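Long-range contacts in hypothetical protein (Clostridium sporogenes ATCC 15579, PDB 4QRK), which is of unknown function but is a putative cell adhesion protein, built as a right-handed beta-helix and related to the cell wall-active antibiotics response protein LiaF: residues G167-E173 and I204-A210; A178-F184 and G213-Q219; K106-G112 and L126-V132. All blocks are in the same frame, centred on the assembly; numbering follows the deposited sequence. Where two conformers were deposited one is given.

Contact 1: G167-E173 and I204-A210; sequences GVKIKAE and IEVNIEA
In the right-handed beta-helix, strands from different turns of the coil stack side by side as parallel neighbours, and strands 167-173 and 204-210 are such a pair, running 10° apart. Their backbones form an unbroken parallel ladder: Gly167 O accepts from Ile204 N, Ile204 O from Lys169 N, and the alternation continues to Glu173 O and Ala210 N at 2.8 Å. Inward pairs match apolar with apolar, outward ones polar or charged with the same. Val168 beside Ile204, Ile170 beside Val206 and Ala172 beside Ile208 face the interior, backed by Leu162 and Val160 of strand 157-162; the beta-branched valines and isoleucines suit the extended backbone, and the small Ala172 fits against Tyr192. Ile170 and Val206 stand alongside each other, pointing the same way, with CG1 of Ile170 3.9 Å from CB of Val206. Ile170 sends CG2 the other way along the ladder, to CD1 of Ile208 at 4.0 Å.

Outside, Lys169 and Glu205 run alongside each other, but Glu205 bends at its second torsion (chi2 -78°), which lays OE1 3.8 Å from CB of Lys169, while OE2 is hydrogen-bonded to the hydroxyl of Tyr197. The extended Lys171 offers its methylene chain to the amide of Asn207, in one of that residue's two conformers, and its ammonium makes a long salt bridge to Glu173. A bound calcium ion lies about 5 Å from the side chain of Glu209. Both cations may ease the like charges of Glu173 and Glu209, whose OE1 and OE2, respectively, are 4.0 Å apart.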
# COMPACT_ATOMS: atom_id res chain seq x y z
N GLY A 167 -12.95 14.45 -4.69
CA GLY A 167 -13.94 13.77 -3.88
C GLY A 167 -13.45 12.45 -3.35
O GLY A 167 -12.81 11.66 -4.05
N VAL A 168 -13.78 12.22 -2.09
CA VAL A 168 -13.46 10.99 -1.40
C VAL A 168 -14.70 10.44 -0.66
O VAL A 168 -15.45 11.19 0.00
CB VAL A 168 -12.32 11.25 -0.37
CG1 VAL A 168 -11.99 10.03 0.39
CG2 VAL A 168 -11.08 11.73 -1.07
N LYS A 169 -14.93 9.15 -0.83
CA LYS A 169 -15.92 8.43 -0.04
C LYS A 169 -15.28 7.21 0.54
O LYS A 169 -14.65 6.45 -0.19
CB LYS A 169 -17.11 8.05 -0.92
CG LYS A 169 -18.24 7.32 -0.22
CD LYS A 169 -19.40 7.21 -1.20
CE LYS A 169 -20.64 6.55 -0.66
NZ LYS A 169 -21.80 6.80 -1.60
N ILE A 170 -15.45 7.03 1.86
CA ILE A 170 -14.81 5.94 2.60
C ILE A 170 -15.87 5.13 3.31
O ILE A 170 -16.67 5.67 4.08
CB ILE A 170 -13.87 6.43 3.71
CG1 ILE A 170 -12.83 7.39 3.16
CG2 ILE A 170 -13.15 5.23 4.42
CD1 ILE A 170 -13.05 8.78 3.58
N LYS A 171 -15.91 3.84 3.03
CA LYS A 171 -16.69 2.92 3.86
C LYS A 171 -15.72 2.31 4.86
O LYS A 171 -14.78 1.62 4.47
CB LYS A 171 -17.40 1.87 3.00
CG LYS A 171 -18.22 0.86 3.81
CD LYS A 171 -19.00 -0.08 2.89
CE LYS A 171 -20.06 -0.89 3.65
NZ LYS A 171 -21.12 -1.46 2.75
N ALA A 172 -15.93 2.59 6.14
CA ALA A 172 -14.99 2.12 7.17
C ALA A 172 -15.72 1.25 8.17
O ALA A 172 -16.63 1.72 8.87
CB ALA A 172 -14.31 3.27 7.87
N GLU A 173 -15.29 -0.01 8.20
CA GLU A 173 -15.87 -1.04 9.05
C GLU A 173 -14.84 -1.66 9.99
O GLU A 173 -13.74 -2.07 9.59
CB GLU A 173 -16.47 -2.12 8.17
CG GLU A 173 -17.78 -1.68 7.56
CD GLU A 173 -18.19 -2.50 6.37
OE1 GLU A 173 -17.30 -3.00 5.64
OE2 GLU A 173 -19.42 -2.64 6.17
N ILE A 204 -11.89 9.22 -5.17
CA ILE A 204 -11.32 8.04 -4.53
C ILE A 204 -12.40 7.34 -3.73
O ILE A 204 -13.04 7.94 -2.86
CB ILE A 204 -10.14 8.37 -3.57
CG1 ILE A 204 -9.27 9.45 -4.17
CG2 ILE A 204 -9.36 7.07 -3.28
CD1 ILE A 204 -7.94 9.76 -3.41
N GLU A 205 -12.64 6.07 -4.07
CA GLU A 205 -13.60 5.24 -3.35
C GLU A 205 -12.74 4.37 -2.46
O GLU A 205 -11.88 3.65 -2.96
CB GLU A 205 -14.42 4.35 -4.30
CG GLU A 205 -15.35 5.13 -5.29
CD GLU A 205 -16.63 5.65 -4.68
OE1 GLU A 205 -16.96 5.26 -3.53
OE2 GLU A 205 -17.32 6.44 -5.37
N VAL A 206 -12.96 4.43 -1.16
CA VAL A 206 -12.11 3.71 -0.22
C VAL A 206 -12.95 2.78 0.63
O VAL A 206 -13.92 3.20 1.25
CB VAL A 206 -11.33 4.70 0.69
CG1 VAL A 206 -10.36 3.96 1.55
CG2 VAL A 206 -10.56 5.71 -0.14
N ASN A 207 -12.61 1.50 0.62
CA ASN A 207 -13.16 0.55 1.56
C ASN A 207 -12.07 0.12 2.55
O ASN A 207 -11.00 -0.30 2.13
CB ASN A 207 -13.75 -0.63 0.79
CG ASN A 207 -14.99 -0.25 0.01
OD1 ASN A 207 -14.92 0.22 -1.13
ND2 ASN A 207 -16.14 -0.42 0.64
N ILE A 208 -12.34 0.28 3.85
CA ILE A 208 -11.36 -0.10 4.89
C ILE A 208 -12.05 -0.98 5.89
O ILE A 208 -13.13 -0.63 6.38
CB ILE A 208 -10.80 1.10 5.70
CG1 ILE A 208 -10.29 2.20 4.78
CG2 ILE A 208 -9.61 0.63 6.59
CD1 ILE A 208 -9.79 3.44 5.51
N GLU A 209 -11.45 -2.12 6.17
CA GLU A 209 -12.00 -3.06 7.13
C GLU A 209 -10.90 -3.37 8.12
O GLU A 209 -9.75 -3.62 7.73
CB GLU A 209 -12.42 -4.38 6.47
CG GLU A 209 -13.54 -4.28 5.43
CD GLU A 209 -13.85 -5.64 4.79
OE1 GLU A 209 -13.02 -6.17 4.02
OE2 GLU A 209 -14.94 -6.19 5.08
N ALA A 210 -11.24 -3.37 9.39
CA ALA A 210 -10.28 -3.76 10.42
C ALA A 210 -10.97 -4.72 11.36
O ALA A 210 -12.06 -4.45 11.83
CB ALA A 210 -9.78 -2.54 11.19
O HOH W 1 -16.47 3.88 -0.91

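Contact 2: A178-F184 and G213-Q219; sequences AVNANGF and GAINIKQ
Phe184 and Ile217 meet as flat plate and knob. The end methyl of Ile217, CD1, sits over one face of the ring, 4.2 Å from its centroid and 15° off the ring normal, a CH-pi contact. Gln219 reaches the opposite face, its CG only 3.3 Å from CZ of Phe184, so the ring is wedged between two side chains of the same strand, and the backbone at Lys218 runs past its edge. The knob itself is shaped by an unusual torsion: in Ile217 CG1 lies between the backbone N and the carbonyl carbon (chi1 47°), which swings the CG1-CD1 arm toward the other segment. There it meets the methyl of Ala181, which is small enough to sit against the arm; the modelled CG1 to CB distance of 3.3 Å is shorter than usual, and its exact value is doubtful.

The ring is delivered by a type II turn from Ala181 to Phe184, with Gly183 taking the positive phi that such a turn needs. Ahead of the turn, the short strand 179-180 pairs in parallel with strand 215-219 at the end of one sheet of the right-handed beta-helix; Ile215 N, Asn180 N and Ile217 N each donate across the gap. Val179 and Ile215 turn to the interior, where Ile215 also packs on Ile208 and Ala210 of strand 203-210.

On the outer side two asparagines of neighbouring coils pair side by side. Their amides are nearly coplanar at 12°, and ND2 of Asn180 donates to OD1 of Asn216 at 2.8 Å. Asn216 spends its own ND2 on Glu157 and Thr159, which sets the plane of its amide. Beside them one water bridges Asn180 O and the ammonium of Lys218.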
# COMPACT_ATOMS: atom_id res chain seq x y z
N ALA A 178 -12.20 1.69 16.78
CA ALA A 178 -12.79 2.97 16.55
C ALA A 178 -12.42 3.46 15.17
O ALA A 178 -11.36 3.12 14.62
CB ALA A 178 -12.30 3.94 17.61
N VAL A 179 -13.33 4.22 14.61
CA VAL A 179 -13.05 4.98 13.42
C VAL A 179 -12.91 6.40 13.86
O VAL A 179 -13.82 6.99 14.48
CB VAL A 179 -14.16 4.87 12.42
CG1 VAL A 179 -13.81 5.68 11.18
CG2 VAL A 179 -14.39 3.43 12.08
N ASN A 180 -11.74 6.94 13.61
CA ASN A 180 -11.46 8.34 13.88
C ASN A 180 -11.43 9.09 12.58
O ASN A 180 -10.52 8.91 11.77
CB ASN A 180 -10.15 8.45 14.63
CG ASN A 180 -10.17 7.60 15.90
OD1 ASN A 180 -11.06 7.76 16.74
ND2 ASN A 180 -9.27 6.64 15.99
N ALA A 181 -12.44 9.94 12.36
CA ALA A 181 -12.58 10.59 11.05
C ALA A 181 -12.97 12.04 11.18
O ALA A 181 -13.89 12.50 10.48
CB ALA A 181 -13.64 9.87 10.20
N ASN A 182 -12.28 12.77 12.04
CA ASN A 182 -12.69 14.16 12.27
C ASN A 182 -12.54 15.03 11.01
O ASN A 182 -11.54 14.97 10.29
CB ASN A 182 -11.96 14.75 13.48
CG ASN A 182 -12.34 14.06 14.79
OD1 ASN A 182 -13.42 13.47 14.92
ND2 ASN A 182 -11.44 14.12 15.76
N GLY A 183 -13.56 15.81 10.72
CA GLY A 183 -13.51 16.71 9.59
C GLY A 183 -14.15 16.11 8.36
O GLY A 183 -14.25 16.78 7.35
N PHE A 184 -14.56 14.84 8.43
CA PHE A 184 -15.35 14.25 7.36
C PHE A 184 -16.85 14.27 7.64
O PHE A 184 -17.32 14.16 8.77
CB PHE A 184 -14.96 12.80 7.11
CG PHE A 184 -13.61 12.64 6.52
CD1 PHE A 184 -12.50 12.56 7.34
CD2 PHE A 184 -13.45 12.51 5.16
CE1 PHE A 184 -11.23 12.37 6.81
CE2 PHE A 184 -12.17 12.33 4.62
CZ PHE A 184 -11.07 12.26 5.46
N GLY A 213 -8.88 -3.10 15.86
CA GLY A 213 -7.95 -1.99 15.74
C GLY A 213 -8.63 -0.73 15.29
O GLY A 213 -9.83 -0.68 15.10
N ALA A 214 -7.86 0.32 15.14
CA ALA A 214 -8.40 1.64 14.84
C ALA A 214 -8.25 1.94 13.36
O ALA A 214 -7.30 1.51 12.71
CB ALA A 214 -7.64 2.66 15.66
N ILE A 215 -9.19 2.69 12.83
CA ILE A 215 -9.09 3.24 11.52
C ILE A 215 -9.08 4.75 11.64
O ILE A 215 -10.05 5.36 12.14
CB ILE A 215 -10.29 2.82 10.68
CG1 ILE A 215 -10.28 1.32 10.48
CG2 ILE A 215 -10.28 3.54 9.32
CD1 ILE A 215 -11.58 0.77 9.89
N ASN A 216 -8.00 5.36 11.18
CA ASN A 216 -7.83 6.80 11.26
C ASN A 216 -7.85 7.38 9.88
O ASN A 216 -7.00 7.05 9.08
CB ASN A 216 -6.49 7.12 11.89
CG ASN A 216 -6.35 6.51 13.27
OD1 ASN A 216 -7.15 6.76 14.15
ND2 ASN A 216 -5.36 5.67 13.44
N ILE A 217 -8.84 8.21 9.59
CA ILE A 217 -8.87 8.86 8.29
C ILE A 217 -8.76 10.36 8.43
O ILE A 217 -9.42 10.97 9.27
CB ILE A 217 -10.13 8.46 7.44
CG1 ILE A 217 -11.40 8.55 8.23
CG2 ILE A 217 -10.02 7.02 6.96
CD1 ILE A 217 -12.61 8.44 7.34
N LYS A 218 -7.93 10.94 7.57
CA LYS A 218 -7.48 12.32 7.71
C LYS A 218 -7.41 12.98 6.33
O LYS A 218 -7.09 12.32 5.35
CB LYS A 218 -6.09 12.35 8.35
CG LYS A 218 -6.04 11.94 9.81
CD LYS A 218 -4.64 11.44 10.21
CE LYS A 218 -4.38 11.47 11.73
NZ LYS A 218 -5.57 11.08 12.55
N GLN A 219 -7.69 14.28 6.26
CA GLN A 219 -7.53 15.02 5.02
C GLN A 219 -6.23 15.78 5.10
O GLN A 219 -5.87 16.30 6.14
CB GLN A 219 -8.69 16.00 4.79
CG GLN A 219 -10.03 15.31 4.69
CD GLN A 219 -11.12 16.21 4.16
OE1 GLN A 219 -12.07 16.53 4.88
NE2 GLN A 219 -11.03 16.57 2.89
O HOH W 2 -8.13 10.41 12.42
O HOH W 3 -9.58 13.40 10.72

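Contact 3: K106-G112 and L126-V132; sequences KLSLGTG and LNVGMGV
Leu107 and Val128 stand alongside each other on the inner face of two parallel strands from successive coils of the right-handed beta-helix. CD1 of Leu107 meets CG2 of Val128 at 3.8 Å, both side chains pointing into the core, where Phe114 of strand 113-117 lies against them. One step on, the orientation changes: Leu109 crosses both Val128 and Met130 obliquely. Its CD1 touches CG1 of Val128 on one side and the methyl of Met130, a selenomethionine, on the other. Leu107, Leu109 and Met130 each have two conformers, and this account is of one of them.

That methyl is brought over by two bends. With chi2 at 70° and chi3 at 68°, the chain folds back across the gap toward Leu109 instead of running straight inward, an adaptation that suits a long flexible residue. Phe114 packs against this pair as well.

On the outer face Gly129, opposite Ser108, brings no side chain, while Lys106 and Asn127 are polar neighbours; Asn127 holds its amide between Glu125 and Asn150, a neighbour in the next strand.

Both chains turn a corner just beyond, at 111-112 and 131-132, and the pairing follows them round. Gly110 O accepts from Val132 N at 3.0 Å, and Val132 O from Gly112 N. Gly112 adopts a positive phi suited to glycine. Thr111 and Val132 point the same way, side by side, with the methyl CG2 of Thr111 3.3 Å from Val132 O.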
# COMPACT_ATOMS: atom_id res chain seq x y z
N LYS A 106 -0.99 -4.21 -5.40
CA LYS A 106 -1.60 -5.18 -4.55
C LYS A 106 -0.57 -5.66 -3.54
O LYS A 106 0.56 -6.00 -3.90
CB LYS A 106 -2.13 -6.36 -5.38
CG LYS A 106 -2.75 -7.42 -4.50
CD LYS A 106 -3.15 -8.69 -5.25
CE LYS A 106 -4.03 -9.56 -4.34
NZ LYS A 106 -3.47 -9.71 -2.95
N LEU A 107 -0.96 -5.62 -2.28
CA LEU A 107 -0.10 -5.99 -1.17
C LEU A 107 -0.74 -7.01 -0.24
O LEU A 107 -1.83 -6.79 0.28
CB LEU A 107 0.22 -4.76 -0.34
CG LEU A 107 0.56 -3.52 -1.15
CD1 LEU A 107 0.76 -2.34 -0.26
CD2 LEU A 107 1.83 -3.78 -1.87
N SER A 108 -0.03 -8.10 0.00
CA SER A 108 -0.38 -9.04 1.04
C SER A 108 0.76 -9.04 2.05
O SER A 108 1.87 -9.51 1.75
CB SER A 108 -0.56 -10.44 0.44
OG SER A 108 -0.93 -11.35 1.44
N LEU A 109 0.47 -8.52 3.23
CA LEU A 109 1.43 -8.33 4.30
C LEU A 109 1.03 -9.17 5.52
O LEU A 109 -0.05 -8.99 6.06
CB LEU A 109 1.42 -6.85 4.66
CG LEU A 109 1.34 -5.90 3.46
CD1 LEU A 109 1.16 -4.47 3.94
CD2 LEU A 109 2.57 -6.03 2.60
N GLY A 110 1.90 -10.08 5.95
CA GLY A 110 1.58 -10.97 7.06
C GLY A 110 1.60 -10.23 8.38
O GLY A 110 0.59 -10.02 9.02
N THR A 111 2.78 -9.77 8.75
CA THR A 111 2.99 -9.10 10.02
C THR A 111 4.05 -8.02 9.89
O THR A 111 5.12 -8.29 9.36
CB THR A 111 3.54 -10.11 11.07
OG1 THR A 111 2.70 -11.27 11.09
CG2 THR A 111 3.52 -9.49 12.47
N GLY A 112 3.81 -6.84 10.44
CA GLY A 112 4.81 -5.80 10.39
C GLY A 112 4.23 -4.42 10.14
O GLY A 112 3.07 -4.19 10.42
N LEU A 126 -5.43 0.32 -5.42
CA LEU A 126 -4.62 -0.19 -4.33
C LEU A 126 -5.45 -1.18 -3.55
O LEU A 126 -6.58 -0.88 -3.19
CB LEU A 126 -4.24 0.92 -3.39
CG LEU A 126 -3.45 0.52 -2.14
CD1 LEU A 126 -2.06 0.00 -2.50
CD2 LEU A 126 -3.35 1.71 -1.18
N ASN A 127 -4.89 -2.38 -3.37
CA ASN A 127 -5.46 -3.41 -2.53
C ASN A 127 -4.43 -3.84 -1.51
O ASN A 127 -3.33 -4.27 -1.88
CB ASN A 127 -5.88 -4.63 -3.37
CG ASN A 127 -7.13 -4.36 -4.15
OD1 ASN A 127 -8.23 -4.42 -3.61
ND2 ASN A 127 -6.97 -3.99 -5.41
N VAL A 128 -4.79 -3.73 -0.24
CA VAL A 128 -3.87 -4.09 0.85
C VAL A 128 -4.53 -5.08 1.76
O VAL A 128 -5.63 -4.80 2.23
CB VAL A 128 -3.53 -2.84 1.70
CG1 VAL A 128 -2.67 -3.20 2.87
CG2 VAL A 128 -2.80 -1.82 0.86
N GLY A 129 -3.89 -6.22 2.01
CA GLY A 129 -4.26 -7.04 3.15
C GLY A 129 -3.14 -7.08 4.19
O GLY A 129 -1.98 -7.26 3.84
N MSE A 130 -3.50 -6.95 5.47
CA MSE A 130 -2.53 -7.01 6.56
C MSE A 130 -3.08 -7.95 7.63
O MSE A 130 -4.27 -7.96 7.93
CB MSE A 130 -2.23 -5.61 7.09
CG MSE A 130 -1.50 -5.50 8.45
SE MSE A 130 0.38 -6.06 8.49
CE MSE A 130 1.16 -4.66 7.41
N GLY A 131 -2.20 -8.82 8.14
CA GLY A 131 -2.59 -9.77 9.18
C GLY A 131 -2.55 -9.12 10.56
O GLY A 131 -3.59 -8.84 11.17
N VAL A 132 -1.33 -8.86 11.04
CA VAL A 132 -1.10 -8.22 12.33
C VAL A 132 -0.09 -7.10 12.10
O VAL A 132 1.07 -7.37 11.80
CB VAL A 132 -0.51 -9.18 13.38
CG1 VAL A 132 -0.20 -8.43 14.70
CG2 VAL A 132 -1.45 -10.35 13.63

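In the fold
Following the chain from the N terminus, contact 3 comes first: it closes residues 113-125, which include strand 113-117, and joins strands of successive coils. The chain then continues through strand 147-153 before contact 1 opens at 167. Contact 1 closes residues 174-203 and contact 2 residues 185-212, and the two cross: 167-173 leads to 178-184, and 204-210 to 213-219, so two neighbouring turns of the coil are paired first in one sheet and then in the other. Strand 203-210 enters its sheet between 147-153 and 167-174, out of chain order. The cores touch, Ile170 CD1 lying 3.8 Å from Ile217 CD1. Contact 3 stands apart, its centre about 16 Å from that of contact 1.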